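Local atomic coordinates of MSM0273 (Mycobacterium smegmatis, PDB entry 5L37), a protein that forms pentamers of the bacterial microcompartment shell, which as in related shell proteins probably close the vertices of the polyhedral RMM compartment. Residues A4-N9 against A23-E28; R14-I19 against P66-A71; H49-Q54 against L72-I77; G18-A23 against I37-L42. All coordinates share one frame; numbering follows the deposited sequence.

Interaction 1. Residues A4-N9 against A23-E28; sequences ATVTGN and AFLEVE
T5 and E28 pair through two backbone hydrogen bonds, the one from T5 N to E28 O measuring 2.8 Å, and open an antiparallel ladder between strands 4-9 and 23-28. The N-to-C directions of these two short segments make an angle of 135°, a strongly twisted antiparallel pair. V6 faces V27 and N9 faces L25 as non-hydrogen-bonded pairs, but between them the register slips by one residue. T7 and G8 both face E26: T7 N makes a nearly straight bond (174°) to E26 O at 2.8 Å, whereas the bond from G8 N to the same oxygen is weak. This is a classic beta bulge, set in the antiparallel sheet of the EutN/CcmL family. It turns T7 toward the partner strand, and with chi1 at 53° its OG1 hydrogen-bonds E26 OE1 at 3.0 Å, on the lone pair facing away from the other carboxylate oxygen. R35 forms salt bridges with both E26 and E28. On the apolar face V6 CG1 packs on L25 CD1 at 4.0 Å, and A4 CB sits against V27 CB. At the far end L25 CD2 lies against the face of the N9 amide, 3.5 Å from ND2, and a water bridges N9 OD1 and F24 N.

Interaction 2. Residues R14-I19 against P66-A71; sequences RRIEGI and PPPIDA
P67 and P68 carry this contact from the side of segment 66-71, meeting I16, G18 and I19 of the loop that follows strand 14-15. P67 comes first: its ring carbon CB lies 3.5 Å from G18 O, while its own carbonyl oxygen accepts a hydrogen bond from S59. P68 follows and takes the larger share. It points toward the loop, and the outer corner of its ring, CG, touches two isoleucines, standing 3.9 Å from I16 CD1 and 4.0 Å from I19 CG1. The I16 chain runs past the proline ring in the opposite sense, whereas the I19 chain crosses it at about a right angle. I16 holds CG1 between its backbone N and carbonyl carbon (chi1 58°), and the extended remainder of the chain (chi2 179°) then carries CD1 to the ring. P68 CD also lies 3.8 Å from G18 O, which therefore rests against both prolines. W61 of a neighbouring subunit packs on P68, and L42 of that subunit on I16. Farther on, I69 joins F24 and F39, and D70 OD1 accepts a hydrogen bond from M1 N of the neighbouring subunit. The bend between P67 and I69, an inverse gamma turn centred on P68 and closed by a weak bond from I69 N to P67 O, presents the proline ring to I16 and I19 in a loop-to-loop packing beside the subunit interface.

Interaction 3. Residues H49-Q54 against L72-I77; sequences HVLIAQ and LIIGSI
L51 and I74 meet through their torsions: L51 swings CG anti to its backbone N (chi1 -172°), while I74 keeps CG1 between N and the carbonyl carbon (chi1 64°). With the leucine chi2 at 60° its branch CD2 reaches I74 CD1 at 3.9 Å, and the other branch of the isoleucine, CG2, lies 4.0 Å from A53 CB. On the opposite face of the sheet I73 is the shared partner. Its CG1 touches I52 CG1 at 3.8 Å, and its CG2 rests 3.9 Å from V50 CB. Between these two packed faces runs the antiparallel ladder. A53 and L72 form a hydrogen-bonded pair with reciprocal bonds, A53 N reaching L72 O at 2.9 Å, while I74 N donates to L51 O at 2.8 Å and L51 N to G75 O. Past the last strand residue, I77 N still bonds to H49 O, and I77 CD1 comes within 3.4 Å of V50 O. The H49 ring turns off elsewhere, and its ND1 is hydrogen-bonded to T5 OG1. Strand 2-9 flanks strand 49-54 on its other side, with A4 against I52 and V6 against V50. A38 of strand 35-40 touches both I52 and I73. Strand 71-76 comes last in the sheet order of this EutN/CcmL-family chain, and backbone hydrogen bonds from I74 and S76 run on to a neighbouring subunit, whose I37 and P68 pack on L51 and A53.

Interaction 4. Residues G18-A23 against I37-L42; sequences GIPAGA and IAFDVL
F39 turns its ring toward the loop 18-23 and is framed there by P20, A21, A23 and I19. Its CG stands anti to the backbone N (chi1 -160°), which carries the ring out beside the strand and against the loop. The far rim meets two carbonyls near the ring plane: P20 O lies 3.3 Å from F39 CZ, and A21 O is 3.4 Å from F39 CE2. Over one face, displaced toward the rim, sits A23 N. Apolar groups complete the frame. The P20 ring slants across the aromatic ring, its CG 3.8 Å from F39 CE2, and the I19 branch CG2 approaches F39 CE1 at the same distance. G22 brings its CA obliquely to F39 CZ at 3.6 Å, close enough that the backbone itself packs on the ring. Next to the ring, A23 and D40 form an antiparallel hydrogen-bonded pair, joined by A23 N to D40 O at 2.9 Å and D40 N to A23 O at 2.8 Å. This pair starts the ladder between strands 23-29 and 35-40. The D40 carboxylate turns to S44, which hydrogen-bonds OD1. With carbonyl oxygens at the positively polarised C-H rim, the ring is probably held by weak electrostatic attraction as well as by packing, while two firm backbone bonds fix the loop's end to the strand.

How the interactions relate
Interactions 1, 3 and 4 belong to one antiparallel sheet, ordered 35-40, 23-29, 2-9, 49-54, 71-76. Interaction 4 leads into interaction 1 through A23, which they share, and L25 N lies 2.8 Å from A38 O. Interactions 1 and 3, with centres about 10 Å apart, meet where A4 O faces V50 N at 2.8 Å. I73 N lies 2.9 Å from F39 O, linking the outer strand of interaction 3 to that of interaction 4, as expected of a sheet curling into an OB-like barrel. Interaction 2, about 8 Å from interaction 4 between centres, shares G18 and I19 with it and touches interaction 1 through I69 and I19, which pack on F24. All four also reach neighbouring subunits.

Interaction 1. Residues A4-N9 against A23-E28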
loop_
_atom_site.group_PDB
_atom_site.type_symbol
_atom_site.label_atom_id
_atom_site.label_comp_id
_atom_site.label_asym_id
_atom_site.label_seq_id
_atom_site.Cartn_x
_atom_site.Cartn_y
_atom_site.Cartn_z
ATOM N N ALA C 4 2.009 -13.209 12.145
ATOM C CA ALA C 4 0.921 -14.067 11.698
ATOM C C ALA C 4 1.224 -15.493 12.048
ATOM O O ALA C 4 2.367 -15.820 12.428
ATOM C CB ALA C 4 0.741 -13.928 10.204
ATOM N N THR C 5 0.204 -16.336 11.936
ATOM C CA THR C 5 0.344 -17.763 12.172
ATOM C C THR C 5 0.000 -18.476 10.887
ATOM O O THR C 5 -1.043 -18.186 10.291
ATOM C CB THR C 5 -0.589 -18.246 13.320
ATOM O OG1 THR C 5 -0.264 -17.504 14.507
ATOM C CG2 THR C 5 -0.407 -19.735 13.584
ATOM N N VAL C 6 0.865 -19.402 10.473
ATOM C CA VAL C 6 0.584 -20.245 9.303
ATOM C C VAL C 6 -0.553 -21.226 9.607
ATOM O O VAL C 6 -0.528 -21.953 10.614
ATOM C CB VAL C 6 1.805 -21.047 8.864
ATOM C CG1 VAL C 6 1.465 -21.877 7.608
ATOM C CG2 VAL C 6 3.019 -20.104 8.567
ATOM N N THR C 7 -1.569 -21.235 8.750
ATOM C CA THR C 7 -2.725 -22.091 9.021
ATOM C C THR C 7 -2.861 -23.187 7.983
ATOM O O THR C 7 -3.530 -24.213 8.217
ATOM C CB THR C 7 -4.023 -21.278 9.061
ATOM O OG1 THR C 7 -4.136 -20.515 7.853
ATOM C CG2 THR C 7 -4.016 -20.292 10.243
ATOM N N GLY C 8 -2.205 -23.033 6.846
ATOM C CA GLY C 8 -2.302 -24.080 5.835
ATOM C C GLY C 8 -1.575 -23.783 4.545
ATOM O O GLY C 8 -0.965 -22.734 4.390
ATOM N N ASN C 9 -1.706 -24.680 3.577
ATOM C CA ASN C 9 -1.017 -24.495 2.312
ATOM C C ASN C 9 -2.095 -24.219 1.286
ATOM O O ASN C 9 -3.255 -24.630 1.443
ATOM C CB ASN C 9 -0.186 -25.732 1.936
ATOM C CG ASN C 9 1.150 -25.370 1.262
ATOM O OD1 ASN C 9 1.208 -24.644 0.260
ATOM N ND2 ASN C 9 2.240 -25.863 1.848
ATOM N N ALA C 23 6.421 -21.542 -1.600
ATOM C CA ALA C 23 5.071 -22.002 -1.326
ATOM C C ALA C 23 4.121 -20.841 -1.076
ATOM O O ALA C 23 4.510 -19.783 -0.605
ATOM C CB ALA C 23 5.080 -22.924 -0.131
ATOM N N PHE C 24 2.849 -21.062 -1.402
ATOM C CA PHE C 24 1.782 -20.128 -1.018
ATOM C C PHE C 24 1.181 -20.628 0.305
ATOM O O PHE C 24 0.594 -21.696 0.342
ATOM C CB PHE C 24 0.669 -20.064 -2.071
ATOM C CG PHE C 24 1.087 -19.480 -3.387
ATOM C CD1 PHE C 24 1.509 -18.159 -3.475
ATOM C CD2 PHE C 24 0.950 -20.214 -4.544
ATOM C CE1 PHE C 24 1.868 -17.592 -4.729
ATOM C CE2 PHE C 24 1.298 -19.653 -5.789
ATOM C CZ PHE C 24 1.762 -18.365 -5.868
ATOM N N LEU C 25 1.279 -19.846 1.369
ATOM C CA LEU C 25 0.742 -20.305 2.652
ATOM C C LEU C 25 -0.394 -19.410 3.086
ATOM O O LEU C 25 -0.320 -18.169 2.969
ATOM C CB LEU C 25 1.847 -20.310 3.739
ATOM C CG LEU C 25 3.089 -21.213 3.447
ATOM C CD1 LEU C 25 4.064 -21.153 4.649
ATOM C CD2 LEU C 25 2.703 -22.651 3.129
ATOM N N GLU C 26 -1.448 -20.026 3.587
ATOM C CA GLU C 26 -2.483 -19.240 4.236
ATOM C C GLU C 26 -1.983 -18.891 5.650
ATOM O O GLU C 26 -1.420 -19.745 6.327
ATOM C CB GLU C 26 -3.805 -19.999 4.308
ATOM C CG GLU C 26 -4.922 -19.121 4.878
ATOM C CD GLU C 26 -6.241 -19.836 4.978
ATOM O OE1 GLU C 26 -6.389 -20.680 5.891
ATOM O OE2 GLU C 26 -7.123 -19.552 4.138
ATOM N N VAL C 27 -2.153 -17.633 6.052
ATOM C CA VAL C 27 -1.730 -17.175 7.378
ATOM C C VAL C 27 -2.881 -16.397 7.996
ATOM O O VAL C 27 -3.733 -15.873 7.284
ATOM C CB VAL C 27 -0.462 -16.288 7.331
ATOM C CG1 VAL C 27 0.693 -17.049 6.644
ATOM C CG2 VAL C 27 -0.743 -14.895 6.641
ATOM N N GLU C 28 -2.886 -16.324 9.315
ATOM C CA GLU C 28 -3.864 -15.557 10.051
ATOM C C GLU C 28 -3.114 -14.510 10.860
ATOM O O GLU C 28 -2.194 -14.835 11.627
ATOM C CB GLU C 28 -4.678 -16.467 10.955
ATOM C CG GLU C 28 -5.641 -15.732 11.822
ATOM C CD GLU C 28 -6.589 -16.657 12.538
ATOM O OE1 GLU C 28 -6.491 -17.898 12.385
ATOM O OE2 GLU C 28 -7.424 -16.126 13.289
HETATM O O HOH W 1 2.119 -23.755 -2.314
#

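Interaction 2. Residues R14-I19 against P66-A71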
loop_
_atom_site.group_PDB
_atom_site.type_symbol
_atom_site.label_atom_id
_atom_site.label_comp_id
_atom_site.label_asym_id
_atom_site.label_seq_id
_atom_site.Cartn_x
_atom_site.Cartn_y
_atom_site.Cartn_z
ATOM N N ARG C 14 -3.196 -23.751 -11.461
ATOM C CA ARG C 14 -2.383 -23.162 -12.523
ATOM C C ARG C 14 -1.976 -21.768 -12.089
ATOM O O ARG C 14 -2.609 -21.188 -11.215
ATOM C CB ARG C 14 -3.103 -23.118 -13.858
ATOM C CG ARG C 14 -4.225 -22.186 -13.958
ATOM C CD ARG C 14 -4.754 -22.170 -15.400
ATOM N NE ARG C 14 -5.899 -21.273 -15.508
ATOM C CZ ARG C 14 -6.503 -20.969 -16.654
ATOM N NH1 ARG C 14 -6.064 -21.483 -17.799
ATOM N NH2 ARG C 14 -7.543 -20.154 -16.649
ATOM N N ARG C 15 -0.876 -21.281 -12.642
ATOM C CA ARG C 15 -0.318 -19.976 -12.248
ATOM C C ARG C 15 0.150 -19.244 -13.470
ATOM O O ARG C 15 0.492 -19.868 -14.452
ATOM C CB ARG C 15 0.886 -20.132 -11.317
ATOM C CG ARG C 15 0.672 -21.012 -10.116
ATOM C CD ARG C 15 2.000 -21.336 -9.476
ATOM N NE ARG C 15 1.843 -22.077 -8.214
ATOM C CZ ARG C 15 2.846 -22.345 -7.391
ATOM N NH1 ARG C 15 4.081 -21.954 -7.701
ATOM N NH2 ARG C 15 2.618 -23.012 -6.259
ATOM N N ILE C 16 0.197 -17.901 -13.397
ATOM C CA ILE C 16 0.874 -17.135 -14.446
ATOM C C ILE C 16 2.363 -17.409 -14.296
ATOM O O ILE C 16 2.829 -17.976 -13.281
ATOM C CB ILE C 16 0.638 -15.596 -14.384
ATOM C CG1 ILE C 16 1.092 -15.042 -13.045
ATOM C CG2 ILE C 16 -0.864 -15.295 -14.628
ATOM C CD1 ILE C 16 0.877 -13.480 -13.008
ATOM N N GLU C 17 3.091 -17.097 -15.353
ATOM C CA GLU C 17 4.535 -17.305 -15.340
ATOM C C GLU C 17 5.246 -16.359 -14.397
ATOM O O GLU C 17 4.744 -15.261 -14.065
ATOM C CB GLU C 17 5.122 -17.120 -16.749
ATOM C CG GLU C 17 4.574 -18.051 -17.796
ATOM C CD GLU C 17 5.089 -19.443 -17.738
ATOM O OE1 GLU C 17 5.823 -19.821 -16.794
ATOM O OE2 GLU C 17 4.854 -20.143 -18.748
ATOM N N GLY C 18 6.416 -16.789 -13.905
ATOM C CA GLY C 18 7.250 -15.828 -13.178
ATOM C C GLY C 18 7.186 -15.934 -11.667
ATOM O O GLY C 18 7.747 -15.106 -10.964
ATOM N N ILE C 19 6.462 -16.923 -11.159
ATOM C CA ILE C 19 6.439 -17.186 -9.709
ATOM C C ILE C 19 7.624 -18.074 -9.347
ATOM O O ILE C 19 7.817 -19.120 -9.937
ATOM C CB ILE C 19 5.082 -17.775 -9.290
ATOM C CG1 ILE C 19 4.033 -16.665 -9.517
ATOM C CG2 ILE C 19 5.097 -18.271 -7.805
ATOM C CD1 ILE C 19 2.672 -17.144 -9.471
ATOM N N PRO C 66 10.864 -9.229 -11.551
ATOM C CA PRO C 66 10.097 -9.052 -10.306
ATOM C C PRO C 66 8.853 -9.942 -10.268
ATOM O O PRO C 66 7.922 -9.781 -11.099
ATOM C CB PRO C 66 9.700 -7.566 -10.338
ATOM C CG PRO C 66 9.785 -7.161 -11.819
ATOM C CD PRO C 66 10.934 -7.985 -12.350
ATOM N N PRO C 67 8.786 -10.849 -9.272
ATOM C CA PRO C 67 7.587 -11.702 -9.290
ATOM C C PRO C 67 6.342 -10.998 -8.784
ATOM O O PRO C 67 6.426 -10.047 -7.983
ATOM C CB PRO C 67 7.930 -12.839 -8.356
ATOM C CG PRO C 67 8.940 -12.255 -7.377
ATOM C CD PRO C 67 9.727 -11.236 -8.209
ATOM N N PRO C 68 5.181 -11.501 -9.191
ATOM C CA PRO C 68 3.914 -10.867 -8.830
ATOM C C PRO C 68 3.446 -11.306 -7.434
ATOM O O PRO C 68 2.398 -11.952 -7.263
ATOM C CB PRO C 68 2.972 -11.347 -9.936
ATOM C CG PRO C 68 3.467 -12.765 -10.214
ATOM C CD PRO C 68 4.998 -12.709 -10.042
ATOM N N ILE C 69 4.252 -10.927 -6.432
ATOM C CA ILE C 69 4.080 -11.359 -5.048
ATOM C C ILE C 69 4.010 -10.114 -4.178
ATOM O O ILE C 69 4.936 -9.266 -4.248
ATOM C CB ILE C 69 5.301 -12.242 -4.629
ATOM C CG1 ILE C 69 5.310 -13.520 -5.469
ATOM C CG2 ILE C 69 5.302 -12.533 -3.129
ATOM C CD1 ILE C 69 4.107 -14.372 -5.225
ATOM N N ASP C 70 2.958 -10.002 -3.353
ATOM C CA ASP C 70 2.767 -8.805 -2.505
ATOM C C ASP C 70 2.760 -9.148 -0.982
ATOM O O ASP C 70 2.348 -8.330 -0.156
ATOM C CB ASP C 70 1.452 -8.093 -2.915
ATOM C CG ASP C 70 0.186 -8.933 -2.604
ATOM O OD1 ASP C 70 0.346 -10.004 -2.006
ATOM O OD2 ASP C 70 -0.942 -8.483 -2.918
ATOM N N ALA C 71 3.223 -10.347 -0.617
ATOM C CA ALA C 71 3.337 -10.728 0.806
ATOM C C ALA C 71 4.357 -11.835 0.929
ATOM O O ALA C 71 4.300 -12.794 0.153
ATOM C CB ALA C 71 1.971 -11.198 1.346
#

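Interaction 3. Residues H49-Q54 against L72-I77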
loop_
_atom_site.group_PDB
_atom_site.type_symbol
_atom_site.label_atom_id
_atom_site.label_comp_id
_atom_site.label_asym_id
_atom_site.label_seq_id
_atom_site.Cartn_x
_atom_site.Cartn_y
_atom_site.Cartn_z
ATOM N N HIS C 49 4.600 -19.340 14.022
ATOM C CA HIS C 49 4.433 -17.907 14.090
ATOM C C HIS C 49 5.499 -17.213 13.274
ATOM O O HIS C 49 6.690 -17.421 13.513
ATOM C CB HIS C 49 4.487 -17.443 15.545
ATOM C CG HIS C 49 3.492 -18.146 16.401
ATOM N ND1 HIS C 49 2.141 -17.952 16.273
ATOM C CD2 HIS C 49 3.655 -19.058 17.392
ATOM C CE1 HIS C 49 1.502 -18.740 17.126
ATOM N NE2 HIS C 49 2.401 -19.407 17.827
ATOM N N VAL C 50 5.065 -16.366 12.343
ATOM C CA VAL C 50 5.982 -15.797 11.358
ATOM C C VAL C 50 5.793 -14.286 11.252
ATOM O O VAL C 50 4.795 -13.739 11.709
ATOM C CB VAL C 50 5.783 -16.415 9.960
ATOM C CG1 VAL C 50 6.118 -17.925 9.982
ATOM C CG2 VAL C 50 4.357 -16.237 9.502
ATOM N N LEU C 51 6.769 -13.646 10.626
ATOM C CA LEU C 51 6.795 -12.214 10.372
ATOM C C LEU C 51 6.630 -12.006 8.865
ATOM O O LEU C 51 7.346 -12.636 8.094
ATOM C CB LEU C 51 8.137 -11.656 10.845
ATOM C CG LEU C 51 8.325 -10.156 10.863
ATOM C CD1 LEU C 51 7.233 -9.561 11.836
ATOM C CD2 LEU C 51 9.764 -9.872 11.303
ATOM N N ILE C 52 5.684 -11.167 8.456
ATOM C CA ILE C 52 5.363 -10.950 7.043
ATOM C C ILE C 52 5.622 -9.523 6.632
ATOM O O ILE C 52 5.246 -8.588 7.375
ATOM C CB ILE C 52 3.891 -11.283 6.769
ATOM C CG1 ILE C 52 3.780 -12.814 6.967
ATOM C CG2 ILE C 52 3.492 -10.871 5.345
ATOM C CD1 ILE C 52 2.400 -13.265 6.969
ATOM N N ALA C 53 6.217 -9.348 5.456
ATOM C CA ALA C 53 6.287 -8.007 4.818
ATOM C C ALA C 53 5.370 -7.967 3.613
ATOM O O ALA C 53 5.191 -8.988 2.932
ATOM C CB ALA C 53 7.711 -7.684 4.392
ATOM N N GLN C 54 4.761 -6.799 3.369
ATOM C CA GLN C 54 3.747 -6.680 2.301
ATOM C C GLN C 54 4.103 -5.623 1.280
ATOM O O GLN C 54 4.885 -4.688 1.551
ATOM C CB GLN C 54 2.402 -6.322 2.917
ATOM C CG GLN C 54 1.862 -7.407 3.850
ATOM C CD GLN C 54 0.561 -6.970 4.465
ATOM O OE1 GLN C 54 0.535 -6.337 5.515
ATOM N NE2 GLN C 54 -0.533 -7.235 3.762
ATOM N N LEU C 72 5.317 -11.661 1.827
ATOM C CA LEU C 72 6.465 -12.576 1.950
ATOM C C LEU C 72 6.732 -12.807 3.410
ATOM O O LEU C 72 6.843 -11.869 4.179
ATOM C CB LEU C 72 7.720 -11.979 1.285
ATOM C CG LEU C 72 9.014 -12.792 1.387
ATOM C CD1 LEU C 72 8.899 -14.147 0.609
ATOM C CD2 LEU C 72 10.133 -11.938 0.812
ATOM N N ILE C 73 6.866 -14.080 3.782
ATOM C CA ILE C 73 7.338 -14.397 5.127
ATOM C C ILE C 73 8.831 -14.134 5.227
ATOM O O ILE C 73 9.624 -14.675 4.443
ATOM C CB ILE C 73 6.981 -15.860 5.451
ATOM C CG1 ILE C 73 5.471 -15.951 5.738
ATOM C CG2 ILE C 73 7.835 -16.367 6.650
ATOM C CD1 ILE C 73 4.906 -17.449 5.644
ATOM N N ILE C 74 9.234 -13.273 6.162
ATOM C CA ILE C 74 10.651 -12.924 6.222
ATOM C C ILE C 74 11.364 -13.593 7.393
ATOM O O ILE C 74 12.582 -13.475 7.496
ATOM C CB ILE C 74 10.901 -11.356 6.247
ATOM C CG1 ILE C 74 10.319 -10.739 7.486
ATOM C CG2 ILE C 74 10.322 -10.696 4.993
ATOM C CD1 ILE C 74 10.734 -9.243 7.620
ATOM N N GLY C 75 10.631 -14.266 8.285
ATOM C CA GLY C 75 11.316 -14.980 9.374
ATOM C C GLY C 75 10.308 -15.585 10.341
ATOM O O GLY C 75 9.097 -15.304 10.256
ATOM N N SER C 76 10.786 -16.436 11.237
ATOM C CA SER C 76 9.901 -16.934 12.294
ATOM C C SER C 76 10.150 -16.142 13.551
ATOM O O SER C 76 11.196 -15.498 13.692
ATOM C CB SER C 76 10.051 -18.448 12.532
ATOM O OG SER C 76 11.336 -18.722 12.963
ATOM N N ILE C 77 9.163 -16.122 14.443
ATOM C CA ILE C 77 9.246 -15.300 15.653
ATOM C C ILE C 77 9.790 -16.139 16.808
ATOM O O ILE C 77 9.224 -17.193 17.170
ATOM C CB ILE C 77 7.873 -14.746 16.004
ATOM C CG1 ILE C 77 7.372 -13.904 14.812
ATOM C CG2 ILE C 77 7.891 -13.940 17.285
ATOM C CD1 ILE C 77 5.977 -13.506 14.929
#

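Interaction 4. Residues G18-A23 against I37-L42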
loop_
_atom_site.group_PDB
_atom_site.type_symbol
_atom_site.label_atom_id
_atom_site.label_comp_id
_atom_site.label_asym_id
_atom_site.label_seq_id
_atom_site.Cartn_x
_atom_site.Cartn_y
_atom_site.Cartn_z
ATOM N N GLY C 18 6.416 -16.789 -13.905
ATOM C CA GLY C 18 7.250 -15.828 -13.178
ATOM C C GLY C 18 7.186 -15.934 -11.667
ATOM O O GLY C 18 7.747 -15.106 -10.964
ATOM N N ILE C 19 6.462 -16.923 -11.159
ATOM C CA ILE C 19 6.439 -17.186 -9.709
ATOM C C ILE C 19 7.624 -18.074 -9.347
ATOM O O ILE C 19 7.817 -19.120 -9.937
ATOM C CB ILE C 19 5.082 -17.775 -9.290
ATOM C CG1 ILE C 19 4.033 -16.665 -9.517
ATOM C CG2 ILE C 19 5.097 -18.271 -7.805
ATOM C CD1 ILE C 19 2.672 -17.144 -9.471
ATOM N N PRO C 20 8.420 -17.626 -8.380
ATOM C CA PRO C 20 9.643 -18.333 -8.002
ATOM C C PRO C 20 9.347 -19.622 -7.271
ATOM O O PRO C 20 8.192 -19.859 -6.901
ATOM C CB PRO C 20 10.346 -17.330 -7.053
ATOM C CG PRO C 20 9.351 -16.372 -6.637
ATOM C CD PRO C 20 8.138 -16.465 -7.519
ATOM N N ALA C 21 10.392 -20.416 -7.031
ATOM C CA ALA C 21 10.330 -21.569 -6.135
ATOM C C ALA C 21 9.873 -21.084 -4.768
ATOM O O ALA C 21 10.241 -20.011 -4.335
ATOM C CB ALA C 21 11.708 -22.237 -6.003
ATOM N N GLY C 22 9.043 -21.882 -4.093
ATOM C CA GLY C 22 8.518 -21.485 -2.798
ATOM C C GLY C 22 7.068 -21.908 -2.697
ATOM O O GLY C 22 6.547 -22.542 -3.640
ATOM N N ALA C 23 6.421 -21.542 -1.600
ATOM C CA ALA C 23 5.071 -22.002 -1.326
ATOM C C ALA C 23 4.121 -20.841 -1.076
ATOM O O ALA C 23 4.510 -19.783 -0.605
ATOM C CB ALA C 23 5.080 -22.924 -0.131
ATOM N N ILE C 37 -2.821 -14.721 2.000
ATOM C CA ILE C 37 -1.881 -15.687 1.456
ATOM C C ILE C 37 -0.530 -15.020 1.318
ATOM O O ILE C 37 -0.395 -13.963 0.662
ATOM C CB ILE C 37 -2.355 -16.266 0.057
ATOM C CG1 ILE C 37 -3.800 -16.825 0.143
ATOM C CG2 ILE C 37 -1.315 -17.294 -0.483
ATOM C CD1 ILE C 37 -4.054 -17.788 1.260
ATOM N N ALA C 38 0.476 -15.646 1.935
ATOM C CA ALA C 38 1.826 -15.123 1.879
ATOM C C ALA C 38 2.741 -16.101 1.208
ATOM O O ALA C 38 2.567 -17.323 1.361
ATOM C CB ALA C 38 2.361 -14.806 3.313
ATOM N N PHE C 39 3.729 -15.588 0.485
ATOM C CA PHE C 39 4.727 -16.442 -0.151
ATOM C C PHE C 39 5.789 -16.840 0.856
ATOM O O PHE C 39 6.156 -16.045 1.705
ATOM C CB PHE C 39 5.380 -15.720 -1.347
ATOM C CG PHE C 39 6.023 -16.646 -2.309
ATOM C CD1 PHE C 39 5.230 -17.404 -3.143
ATOM C CD2 PHE C 39 7.421 -16.773 -2.394
ATOM C CE1 PHE C 39 5.788 -18.295 -4.058
ATOM C CE2 PHE C 39 8.010 -17.665 -3.304
ATOM C CZ PHE C 39 7.183 -18.431 -4.136
ATOM N N ASP C 40 6.263 -18.067 0.759
ATOM C CA ASP C 40 7.256 -18.570 1.714
ATOM C C ASP C 40 8.398 -19.255 1.013
ATOM O O ASP C 40 8.179 -20.140 0.169
ATOM C CB ASP C 40 6.600 -19.555 2.659
ATOM C CG ASP C 40 7.560 -20.050 3.729
ATOM O OD1 ASP C 40 8.039 -19.241 4.523
ATOM O OD2 ASP C 40 7.691 -21.261 3.840
ATOM N N VAL C 41 9.622 -18.879 1.389
ATOM C CA VAL C 41 10.819 -19.515 0.857
ATOM C C VAL C 41 11.602 -20.240 1.960
ATOM O O VAL C 41 12.592 -20.908 1.681
ATOM C CB VAL C 41 11.752 -18.512 0.167
ATOM C CG1 VAL C 41 11.012 -17.840 -1.055
ATOM C CG2 VAL C 41 12.227 -17.426 1.133
ATOM N N LEU C 42 11.167 -20.072 3.207
ATOM C CA LEU C 42 11.856 -20.636 4.386
ATOM C C LEU C 42 11.445 -22.040 4.827
ATOM O O LEU C 42 11.960 -22.544 5.835
ATOM C CB LEU C 42 11.697 -19.681 5.567
ATOM C CG LEU C 42 12.458 -18.358 5.394
ATOM C CD1 LEU C 42 12.072 -17.360 6.538
ATOM C CD2 LEU C 42 13.982 -18.586 5.339
#